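Local structure of type I polyketide synthase PikAII (Streptomyces venezuelae, 3QP9) at residues K35-A40 against T216-V221; P246-D251 against R269-D274; L378-L383 against P395-F400. The protein is a C2-type ketoreductase domain of a modular polyketide synthase, a class that probably epimerises the alpha-substituent of the polyketide intermediate rather than reducing its keto group. One frame throughout, in Å; residues are numbered along the deposited sequence.

How the interactions relate
Interaction 1 is a surface contact, interaction 2 partly buried and interaction 3 buried. Interaction 1 lies about 33 Å, centre to centre, from interaction 3, on the other side of the chain's centre. It joins the segment 35-40, which continues from strand 29-36, to the turn before a hairpin. Interactions 2 and 3 belong to the catalytic half and meet through Trp247 O and Val396 CG2 at 3.9 Å. Both reach strand 343-348, the first through Trp248 and Leu271, the second through Leu380 and Leu397. Interaction 1 sets a leucine methyl against one methylene of a salt-bridged glutamate, interaction 2 a leucine over an indole, and interaction 3 lays a leucine of the strand against the helix backbone.

Interaction 1 (K35-A40 against T216-V221); sequences KRLAVA and TGEDQV
The carboxylate of Glu218 is the flat group here, and Leu37 comes to one side of it. Leu37 CD2 lies 4.5 Å from Glu218 CD, above the plane but tilted well off its normal. The two oxygens are used by other residues. Glu218 OE2 makes a salt bridge with Arg232, and OE1 is hydrogen-bonded to the hydroxyl of Thr507. The contact joins strand 29-36 to the turn that leads into the antiparallel beta hairpin 220-224/227-235. This region probably belongs to the structural subdomain, the truncated Rossmann-like half that accompanies the catalytic half in modular ketoreductases. Strand 227-235 runs between the other two strands. Its backbone pairs with Lys35 and Leu37 through Ala230 and Leu228. The side chains of Leu37 and Glu218 both touch Ala230, and they meet each other beside it.

The touch itself is apolar. Leu37 CD1 reaches Glu218 CG at 3.9 Å, and the two side chains cross at a slant. The glutamate chain bends at its second torsion (chi2 -73°). The bend puts a methylene against the leucine and leaves the carboxylate to turn toward Arg232. Leu37 CD1 also approaches Thr216 CB at 4.4 Å, a looser contact. Lys35 carries the opposite charge to Glu218, but its NZ stays 5.6 Å from Glu218 OE2, too far for a salt bridge. At most it could add a weak, long-range attraction. Asp219, the next residue, has its own salt bridge to Arg504.

The turn 216-218 is held from within. Thr216 and Glu218, the two residues that Leu37 meets, are tied together as an ST turn. In it the backbone N of Glu218 donates to Thr216 OG1 at 3.0 Å, with an N-H...O angle of 151°.

Interaction 2 (P246-D251 against R269-D274); sequences PWWQAD and RRLARD
Trp247 is the first residue of 246-251 to touch the helix, and its CH2 meets Leu271 CD2 at 4.0 Å. The contact sits at the entry to the Rossmann fold of the catalytic half. The loop 246-251 leads into strand 253-256, and helix 262-274 follows that strand, as the first helix does in short-chain dehydrogenase/reductase folds. The methyl of Leu271 approaches the Trp247 ring obliquely, and the two side chains cross at about a right angle. The Trp247 indole NE1 is hydrogen-bonded to Asp476.

Trp248 carries most of the contact. Its CG lies between the backbone N and the carbonyl carbon (chi1 54°), and Trp247 shares this setting. Trp248 CD1 lies 3.4 Å above the plane of the Trp247 ring, over its centre. Leu271 CD2 lies over one face of Trp248. It makes a CH-pi contact 4.0 Å from the centroid of the five-membered ring, 25° off the normal. The same methyl therefore serves both tryptophans. Leu271 also touches Val254 and Val256, so it belongs to the layer between helix and sheet.

Further on, Gln249 N is hydrogen-bonded to Ser344 OG. Ala250 CA lies in the plane of the Trp248 ring, at its edge, and its backbone is bonded to Gly277.

The far end of the Trp248 indole reaches Asp274 of 269-274. Trp248 CZ2 touches Asp274 CB at 3.9 Å. The carboxylate lies beside the ring, not stacked on it, with the two planes nearly parallel (6° apart). The backbone Asp274 O meets the ring edge, near its plane, 3.5 Å from Trp248 CH2.

Interaction 3 (L378-L383 against P395-F400); sequences LHLDRL and PVLVLF
Helix 363-386 packs on strand 396-402, and the backbones come nearest at Asp381 and Leu397, whose CA atoms are 7.6 Å apart. This is the helix-on-sheet layer of the Rossmann fold. Strand 343-348, the helix and strand 396-402 form a beta-alpha-beta crossover, with the two strands parallel and adjacent. Backbone bonds link Val396 and Val398 to 343-348 on one flank, and Leu397 to Thr435 and Thr437 on the other.

Leu397 is the side chain that spans the gap. Its CG is anti to the backbone N (chi1 173°), and the two methyls reach the helix at neighbouring residues. Leu397 CD1 meets Leu380 CB at 4.3 Å. Leu397 CD2 comes against the helix backbone, 4.1 Å from Asp381 CA and equally far from Asp381 N. It also lies 4.2 Å from Asp381 CB. The leucine thus rests on the helix surface at one turn. Its distances are those of ordinary van der Waals contact. Leu397 also touches Val346, and Leu380 touches His348, so strand 343-348 shares the same apolar layer. The other side of the strand faces helix 468-481, where Val398 packs on Leu475 and Leu479.

Asp381 brings a buried carboxylate, probably ionised, to the edge of this layer, and its two oxygens have separate cationic partners. OD2 makes a salt bridge with Arg430, and OD1 makes one with Arg385, one turn further along the same helix. Two positive groups would be expected to favour the ionised carboxylate. Only the base of the aspartate touches the strand. Its carboxylate is carried past the leucine, and OD2 stands 4.6 Å from Leu397 CD2.

Interaction 1 (K35-A40 against T216-V221)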
loop_
_atom_site.group_PDB
_atom_site.type_symbol
_atom_site.label_atom_id
_atom_site.label_comp_id
_atom_site.label_asym_id
_atom_site.label_seq_id
_atom_site.Cartn_x
_atom_site.Cartn_y
_atom_site.Cartn_z
ATOM N N LYS A 35 4.634 16.422 -4.992
ATOM C CA LYS A 35 5.266 17.699 -5.347
ATOM C C LYS A 35 4.832 18.086 -6.773
ATOM O O LYS A 35 5.083 17.366 -7.725
ATOM C CB LYS A 35 6.786 17.499 -5.333
ATOM C CG LYS A 35 7.597 18.594 -5.913
ATOM C CD LYS A 35 9.133 18.118 -6.067
ATOM C CE LYS A 35 10.118 19.295 -5.785
ATOM N NZ LYS A 35 11.263 19.179 -6.768
ATOM N N ARG A 36 4.210 19.250 -6.916
ATOM C CA ARG A 36 3.869 19.753 -8.273
ATOM C C ARG A 36 5.121 19.950 -9.148
ATOM O O ARG A 36 6.095 20.666 -8.731
ATOM C CB ARG A 36 3.130 21.094 -8.102
ATOM C CG ARG A 36 1.840 20.864 -7.337
ATOM C CD ARG A 36 1.279 22.197 -6.778
ATOM N NE ARG A 36 -0.043 22.440 -7.324
ATOM C CZ ARG A 36 -1.156 21.911 -6.829
ATOM N NH1 ARG A 36 -1.110 21.091 -5.752
ATOM N NH2 ARG A 36 -2.309 22.195 -7.420
ATOM N N LEU A 37 5.144 19.383 -10.354
ATOM C CA LEU A 37 6.324 19.506 -11.216
ATOM C C LEU A 37 6.174 20.703 -12.202
ATOM O O LEU A 37 5.082 20.912 -12.780
ATOM C CB LEU A 37 6.545 18.211 -12.007
ATOM C CG LEU A 37 6.762 16.944 -11.180
ATOM C CD1 LEU A 37 6.970 15.744 -12.102
ATOM C CD2 LEU A 37 8.018 17.137 -10.243
ATOM N N ALA A 38 7.281 21.431 -12.429
ATOM C CA ALA A 38 7.312 22.544 -13.401
ATOM C C ALA A 38 6.882 22.112 -14.812
ATOM O O ALA A 38 7.239 21.019 -15.261
ATOM C CB ALA A 38 8.743 23.127 -13.426
ATOM N N VAL A 39 6.103 22.927 -15.531
ATOM C CA VAL A 39 5.834 22.594 -16.972
ATOM C C VAL A 39 7.162 22.498 -17.737
ATOM O O VAL A 39 8.070 23.297 -17.453
ATOM C CB VAL A 39 4.886 23.608 -17.665
ATOM C CG1 VAL A 39 3.431 23.349 -17.231
ATOM C CG2 VAL A 39 5.332 25.044 -17.396
ATOM N N ALA A 40 7.314 21.506 -18.631
ATOM C CA ALA A 40 8.608 21.291 -19.372
ATOM C C ALA A 40 9.159 22.501 -20.174
ATOM O O ALA A 40 8.412 23.418 -20.562
ATOM C CB ALA A 40 8.532 20.045 -20.284
ATOM N N THR A 216 11.061 13.549 -17.137
ATOM C CA THR A 216 10.710 14.194 -15.853
ATOM C C THR A 216 11.717 13.855 -14.758
ATOM O O THR A 216 11.836 14.593 -13.792
ATOM C CB THR A 216 9.324 13.878 -15.350
ATOM O OG1 THR A 216 9.283 12.507 -14.968
ATOM C CG2 THR A 216 8.327 14.156 -16.451
ATOM N N GLY A 217 12.459 12.781 -14.951
ATOM C CA GLY A 217 13.389 12.268 -13.934
ATOM C C GLY A 217 12.571 11.601 -12.827
ATOM O O GLY A 217 13.117 11.264 -11.779
ATOM N N GLU A 218 11.264 11.426 -13.004
ATOM C CA GLU A 218 10.474 10.878 -11.896
ATOM C C GLU A 218 9.966 9.466 -12.250
ATOM O O GLU A 218 9.877 9.093 -13.416
ATOM C CB GLU A 218 9.336 11.848 -11.569
ATOM C CG GLU A 218 9.784 13.250 -11.122
ATOM C CD GLU A 218 10.374 13.307 -9.727
ATOM O OE1 GLU A 218 10.218 12.381 -8.876
ATOM O OE2 GLU A 218 11.033 14.280 -9.424
ATOM N N ASP A 219 9.715 8.625 -11.268
ATOM C CA ASP A 219 9.113 7.270 -11.546
ATOM C C ASP A 219 7.876 6.962 -10.722
ATOM O O ASP A 219 7.348 5.906 -10.805
ATOM C CB ASP A 219 10.138 6.137 -11.460
ATOM C CG ASP A 219 10.668 5.927 -10.048
ATOM O OD1 ASP A 219 10.341 6.778 -9.189
ATOM O OD2 ASP A 219 11.448 4.933 -9.790
ATOM N N GLN A 220 7.268 7.972 -10.028
ATOM C CA GLN A 220 6.082 7.729 -9.242
ATOM C C GLN A 220 5.337 9.003 -9.399
ATOM O O GLN A 220 5.529 9.957 -8.654
ATOM C CB GLN A 220 6.389 7.501 -7.704
ATOM C CG GLN A 220 7.183 6.223 -7.478
ATOM C CD GLN A 220 7.480 5.848 -6.016
ATOM O OE1 GLN A 220 8.579 5.258 -5.708
ATOM N NE2 GLN A 220 6.522 5.970 -5.192
ATOM N N VAL A 221 4.456 9.004 -10.365
ATOM C CA VAL A 221 3.839 10.236 -10.871
ATOM C C VAL A 221 2.344 10.141 -10.861
ATOM O O VAL A 221 1.765 9.142 -11.258
ATOM C CB VAL A 221 4.377 10.608 -12.292
ATOM C CG1 VAL A 221 3.861 11.922 -12.749
ATOM C CG2 VAL A 221 5.911 10.641 -12.321
#

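Interaction 2 (P246-D251 against R269-D274)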
loop_
_atom_site.group_PDB
_atom_site.type_symbol
_atom_site.label_atom_id
_atom_site.label_comp_id
_atom_site.label_asym_id
_atom_site.label_seq_id
_atom_site.Cartn_x
_atom_site.Cartn_y
_atom_site.Cartn_z
ATOM N N PRO A 246 -9.607 13.681 21.759
ATOM C CA PRO A 246 -9.817 12.274 22.084
ATOM C C PRO A 246 -10.239 11.486 20.866
ATOM O O PRO A 246 -11.025 11.978 20.034
ATOM C CB PRO A 246 -10.949 12.330 23.156
ATOM C CG PRO A 246 -10.726 13.664 23.820
ATOM C CD PRO A 246 -10.406 14.574 22.636
ATOM N N TRP A 247 -9.703 10.271 20.754
ATOM C CA TRP A 247 -10.009 9.430 19.672
ATOM C C TRP A 247 -10.748 8.137 20.129
ATOM O O TRP A 247 -10.997 7.310 19.309
ATOM C CB TRP A 247 -8.745 9.066 18.833
ATOM C CG TRP A 247 -7.550 8.445 19.562
ATOM C CD1 TRP A 247 -6.553 9.128 20.182
ATOM C CD2 TRP A 247 -7.242 7.061 19.722
ATOM N NE1 TRP A 247 -5.657 8.275 20.746
ATOM C CE2 TRP A 247 -6.032 6.987 20.459
ATOM C CE3 TRP A 247 -7.907 5.873 19.378
ATOM C CZ2 TRP A 247 -5.428 5.765 20.838
ATOM C CZ3 TRP A 247 -7.299 4.666 19.701
ATOM C CH2 TRP A 247 -6.082 4.618 20.450
ATOM N N TRP A 248 -11.019 7.989 21.436
ATOM C CA TRP A 248 -11.809 6.881 21.987
ATOM C C TRP A 248 -12.596 7.492 23.165
ATOM O O TRP A 248 -12.240 8.616 23.677
ATOM C CB TRP A 248 -11.019 5.624 22.357
ATOM C CG TRP A 248 -9.861 5.854 23.275
ATOM C CD1 TRP A 248 -8.544 5.949 22.900
ATOM C CD2 TRP A 248 -9.900 6.084 24.705
ATOM N NE1 TRP A 248 -7.763 6.194 24.011
ATOM C CE2 TRP A 248 -8.564 6.305 25.122
ATOM C CE3 TRP A 248 -10.944 6.107 25.691
ATOM C CZ2 TRP A 248 -8.233 6.567 26.463
ATOM C CZ3 TRP A 248 -10.610 6.363 27.029
ATOM C CH2 TRP A 248 -9.286 6.613 27.405
ATOM N N GLN A 249 -13.743 6.863 23.482
ATOM C CA GLN A 249 -14.520 7.339 24.647
ATOM C C GLN A 249 -14.419 6.297 25.792
ATOM O O GLN A 249 -14.454 5.164 25.525
ATOM C CB GLN A 249 -15.992 7.643 24.298
ATOM C CG GLN A 249 -16.299 8.432 23.017
ATOM C CD GLN A 249 -17.825 8.286 22.620
ATOM O OE1 GLN A 249 -18.300 8.850 21.651
ATOM N NE2 GLN A 249 -18.556 7.497 23.388
ATOM N N ALA A 250 -14.196 6.697 27.035
ATOM C CA ALA A 250 -14.088 5.742 28.187
ATOM C C ALA A 250 -15.322 4.797 28.321
ATOM O O ALA A 250 -15.163 3.594 28.713
ATOM C CB ALA A 250 -13.934 6.510 29.504
ATOM N N ASP A 251 -16.507 5.310 27.997
ATOM C CA ASP A 251 -17.743 4.468 28.038
ATOM C C ASP A 251 -17.918 3.616 26.811
ATOM O O ASP A 251 -18.948 2.903 26.735
ATOM C CB ASP A 251 -19.005 5.330 28.192
ATOM C CG ASP A 251 -19.071 6.041 29.574
ATOM O OD1 ASP A 251 -18.461 5.499 30.530
ATOM O OD2 ASP A 251 -19.748 7.108 29.689
ATOM N N ARG A 269 -3.158 -3.016 26.750
ATOM C CA ARG A 269 -2.658 -2.585 28.065
ATOM C C ARG A 269 -2.615 -1.070 28.127
ATOM O O ARG A 269 -3.021 -0.467 29.113
ATOM C CB ARG A 269 -1.257 -3.090 28.428
ATOM C CG ARG A 269 -1.132 -4.587 28.477
ATOM C CD ARG A 269 0.276 -4.992 28.920
ATOM N NE ARG A 269 0.206 -6.397 29.225
ATOM C CZ ARG A 269 0.664 -7.384 28.466
ATOM N NH1 ARG A 269 0.499 -8.591 28.921
ATOM N NH2 ARG A 269 1.268 -7.153 27.306
ATOM N N ARG A 270 -2.113 -0.466 27.063
ATOM C CA ARG A 270 -2.048 0.994 27.032
ATOM C C ARG A 270 -3.406 1.607 27.091
ATOM O O ARG A 270 -3.598 2.650 27.767
ATOM C CB ARG A 270 -1.263 1.503 25.803
ATOM C CG ARG A 270 -1.234 2.979 25.599
ATOM C CD ARG A 270 -0.470 3.707 26.715
ATOM N NE ARG A 270 0.953 3.417 26.610
ATOM C CZ ARG A 270 1.833 4.159 25.909
ATOM N NH1 ARG A 270 3.097 3.783 25.901
ATOM N NH2 ARG A 270 1.468 5.278 25.299
ATOM N N LEU A 271 -4.375 1.077 26.332
ATOM C CA LEU A 271 -5.736 1.678 26.384
ATOM C C LEU A 271 -6.321 1.586 27.791
ATOM O O LEU A 271 -6.864 2.547 28.366
ATOM C CB LEU A 271 -6.623 0.913 25.381
ATOM C CG LEU A 271 -6.352 1.253 23.903
ATOM C CD1 LEU A 271 -6.851 0.217 22.945
ATOM C CD2 LEU A 271 -7.131 2.526 23.677
ATOM N N ALA A 272 -6.114 0.466 28.426
ATOM C CA ALA A 272 -6.610 0.346 29.828
ATOM C C ALA A 272 -5.926 1.350 30.737
ATOM O O ALA A 272 -6.601 2.075 31.518
ATOM C CB ALA A 272 -6.319 -1.006 30.316
ATOM N N ARG A 273 -4.612 1.416 30.629
ATOM C CA ARG A 273 -3.891 2.371 31.440
ATOM C C ARG A 273 -4.397 3.801 31.234
ATOM O O ARG A 273 -4.504 4.560 32.174
ATOM C CB ARG A 273 -2.354 2.265 31.341
ATOM C CG ARG A 273 -1.775 1.008 32.104
ATOM C CD ARG A 273 -0.204 0.988 32.219
ATOM N NE ARG A 273 0.226 -0.262 32.874
ATOM C CZ ARG A 273 0.774 -1.289 32.215
ATOM N NH1 ARG A 273 1.122 -2.377 32.897
ATOM N NH2 ARG A 273 1.019 -1.208 30.886
ATOM N N ASP A 274 -4.702 4.163 29.999
ATOM C CA ASP A 274 -5.048 5.514 29.657
ATOM C C ASP A 274 -6.488 5.843 30.035
ATOM O O ASP A 274 -6.925 6.984 30.000
ATOM C CB ASP A 274 -4.871 5.703 28.133
ATOM C CG ASP A 274 -3.393 5.881 27.716
ATOM O OD1 ASP A 274 -2.495 6.068 28.586
ATOM O OD2 ASP A 274 -3.134 5.837 26.506
#

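Interaction 3 (L378-L383 against P395-F400)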
loop_
_atom_site.group_PDB
_atom_site.type_symbol
_atom_site.label_atom_id
_atom_site.label_comp_id
_atom_site.label_asym_id
_atom_site.label_seq_id
_atom_site.Cartn_x
_atom_site.Cartn_y
_atom_site.Cartn_z
ATOM N N LEU A 378 -11.030 -4.590 4.680
ATOM C CA LEU A 378 -12.083 -4.326 3.680
ATOM C C LEU A 378 -13.455 -4.492 4.283
ATOM O O LEU A 378 -14.279 -3.573 4.161
ATOM C CB LEU A 378 -11.905 -5.147 2.392
ATOM C CG LEU A 378 -13.098 -5.078 1.409
ATOM C CD1 LEU A 378 -12.996 -3.782 0.657
ATOM C CD2 LEU A 378 -12.998 -6.221 0.424
ATOM N N HIS A 379 -13.672 -5.600 5.001
ATOM C CA HIS A 379 -14.964 -5.856 5.594
ATOM C C HIS A 379 -15.279 -4.931 6.733
ATOM O O HIS A 379 -16.415 -4.468 6.852
ATOM C CB HIS A 379 -15.054 -7.301 6.116
ATOM C CG HIS A 379 -14.896 -8.320 5.053
ATOM N ND1 HIS A 379 -14.256 -9.531 5.261
ATOM C CD2 HIS A 379 -15.272 -8.295 3.755
ATOM C CE1 HIS A 379 -14.297 -10.223 4.134
ATOM N NE2 HIS A 379 -14.872 -9.477 3.199
ATOM N N LEU A 380 -14.275 -4.652 7.578
ATOM C CA LEU A 380 -14.543 -3.760 8.695
ATOM C C LEU A 380 -14.996 -2.350 8.199
ATOM O O LEU A 380 -15.894 -1.692 8.771
ATOM C CB LEU A 380 -13.335 -3.647 9.581
ATOM C CG LEU A 380 -13.028 -4.888 10.409
ATOM C CD1 LEU A 380 -11.566 -4.760 10.865
ATOM C CD2 LEU A 380 -13.978 -5.021 11.648
ATOM N N ASP A 381 -14.290 -1.868 7.193
ATOM C CA ASP A 381 -14.593 -0.562 6.601
ATOM C C ASP A 381 -16.008 -0.600 6.007
ATOM O O ASP A 381 -16.862 0.303 6.293
ATOM C CB ASP A 381 -13.501 -0.172 5.546
ATOM C CG ASP A 381 -13.864 1.113 4.813
ATOM O OD1 ASP A 381 -14.292 1.057 3.638
ATOM O OD2 ASP A 381 -13.866 2.162 5.473
ATOM N N ARG A 382 -16.307 -1.624 5.207
ATOM C CA ARG A 382 -17.694 -1.763 4.686
ATOM C C ARG A 382 -18.809 -1.891 5.749
ATOM O O ARG A 382 -19.766 -1.087 5.754
ATOM C CB ARG A 382 -17.838 -2.877 3.648
ATOM C CG ARG A 382 -19.269 -2.931 3.102
ATOM C CD ARG A 382 -19.332 -3.823 1.863
ATOM N NE ARG A 382 -19.094 -5.258 2.124
ATOM C CZ ARG A 382 -20.002 -6.101 2.635
ATOM N NH1 ARG A 382 -19.714 -7.394 2.796
ATOM N NH2 ARG A 382 -21.208 -5.666 2.979
ATOM N N LEU A 383 -18.710 -2.858 6.652
ATOM C CA LEU A 383 -19.777 -3.002 7.691
ATOM C C LEU A 383 -19.947 -1.800 8.619
ATOM O O LEU A 383 -21.084 -1.488 9.056
ATOM C CB LEU A 383 -19.550 -4.283 8.512
ATOM C CG LEU A 383 -19.375 -5.512 7.610
ATOM C CD1 LEU A 383 -18.687 -6.626 8.404
ATOM C CD2 LEU A 383 -20.744 -5.955 7.031
ATOM N N PRO A 395 -17.088 5.567 14.665
ATOM C CA PRO A 395 -15.942 4.963 15.320
ATOM C C PRO A 395 -14.674 5.299 14.493
ATOM O O PRO A 395 -14.779 5.536 13.288
ATOM C CB PRO A 395 -16.252 3.477 15.261
ATOM C CG PRO A 395 -17.732 3.398 14.742
ATOM C CD PRO A 395 -17.831 4.611 13.858
ATOM N N VAL A 396 -13.505 5.363 15.136
ATOM C CA VAL A 396 -12.228 5.456 14.461
ATOM C C VAL A 396 -11.706 4.031 14.081
ATOM O O VAL A 396 -11.616 3.121 14.948
ATOM C CB VAL A 396 -11.227 6.158 15.462
ATOM C CG1 VAL A 396 -9.812 5.548 15.469
ATOM C CG2 VAL A 396 -11.314 7.708 15.394
ATOM N N LEU A 397 -11.299 3.852 12.837
ATOM C CA LEU A 397 -10.753 2.614 12.380
ATOM C C LEU A 397 -9.278 2.849 12.037
ATOM O O LEU A 397 -8.958 3.648 11.097
ATOM C CB LEU A 397 -11.519 2.119 11.160
ATOM C CG LEU A 397 -10.910 0.858 10.470
ATOM C CD1 LEU A 397 -10.917 -0.481 11.315
ATOM C CD2 LEU A 397 -11.689 0.593 9.210
ATOM N N VAL A 398 -8.400 2.232 12.829
ATOM C CA VAL A 398 -7.031 2.410 12.745
ATOM C C VAL A 398 -6.422 1.154 12.187
ATOM O O VAL A 398 -6.483 0.070 12.788
ATOM C CB VAL A 398 -6.396 2.713 14.153
ATOM C CG1 VAL A 398 -4.904 2.985 14.007
ATOM C CG2 VAL A 398 -7.141 3.863 14.778
ATOM N N LEU A 399 -5.847 1.282 10.986
ATOM C CA LEU A 399 -5.109 0.178 10.299
ATOM C C LEU A 399 -3.615 0.216 10.512
ATOM O O LEU A 399 -2.920 1.279 10.329
ATOM C CB LEU A 399 -5.421 0.317 8.786
ATOM C CG LEU A 399 -6.915 0.513 8.502
ATOM C CD1 LEU A 399 -7.200 0.595 6.896
ATOM C CD2 LEU A 399 -7.730 -0.683 9.080
ATOM N N PHE A 400 -3.069 -0.928 10.890
ATOM C CA PHE A 400 -1.616 -1.079 11.022
ATOM C C PHE A 400 -1.051 -1.541 9.682
ATOM O O PHE A 400 -1.225 -2.680 9.303
ATOM C CB PHE A 400 -1.263 -2.088 12.161
ATOM C CG PHE A 400 -1.267 -1.462 13.553
ATOM C CD1 PHE A 400 -2.239 -0.572 13.933
ATOM C CD2 PHE A 400 -0.270 -1.775 14.488
ATOM C CE1 PHE A 400 -2.216 -0.006 15.211
ATOM C CE2 PHE A 400 -0.239 -1.182 15.769
ATOM C CZ PHE A 400 -1.162 -0.316 16.136
#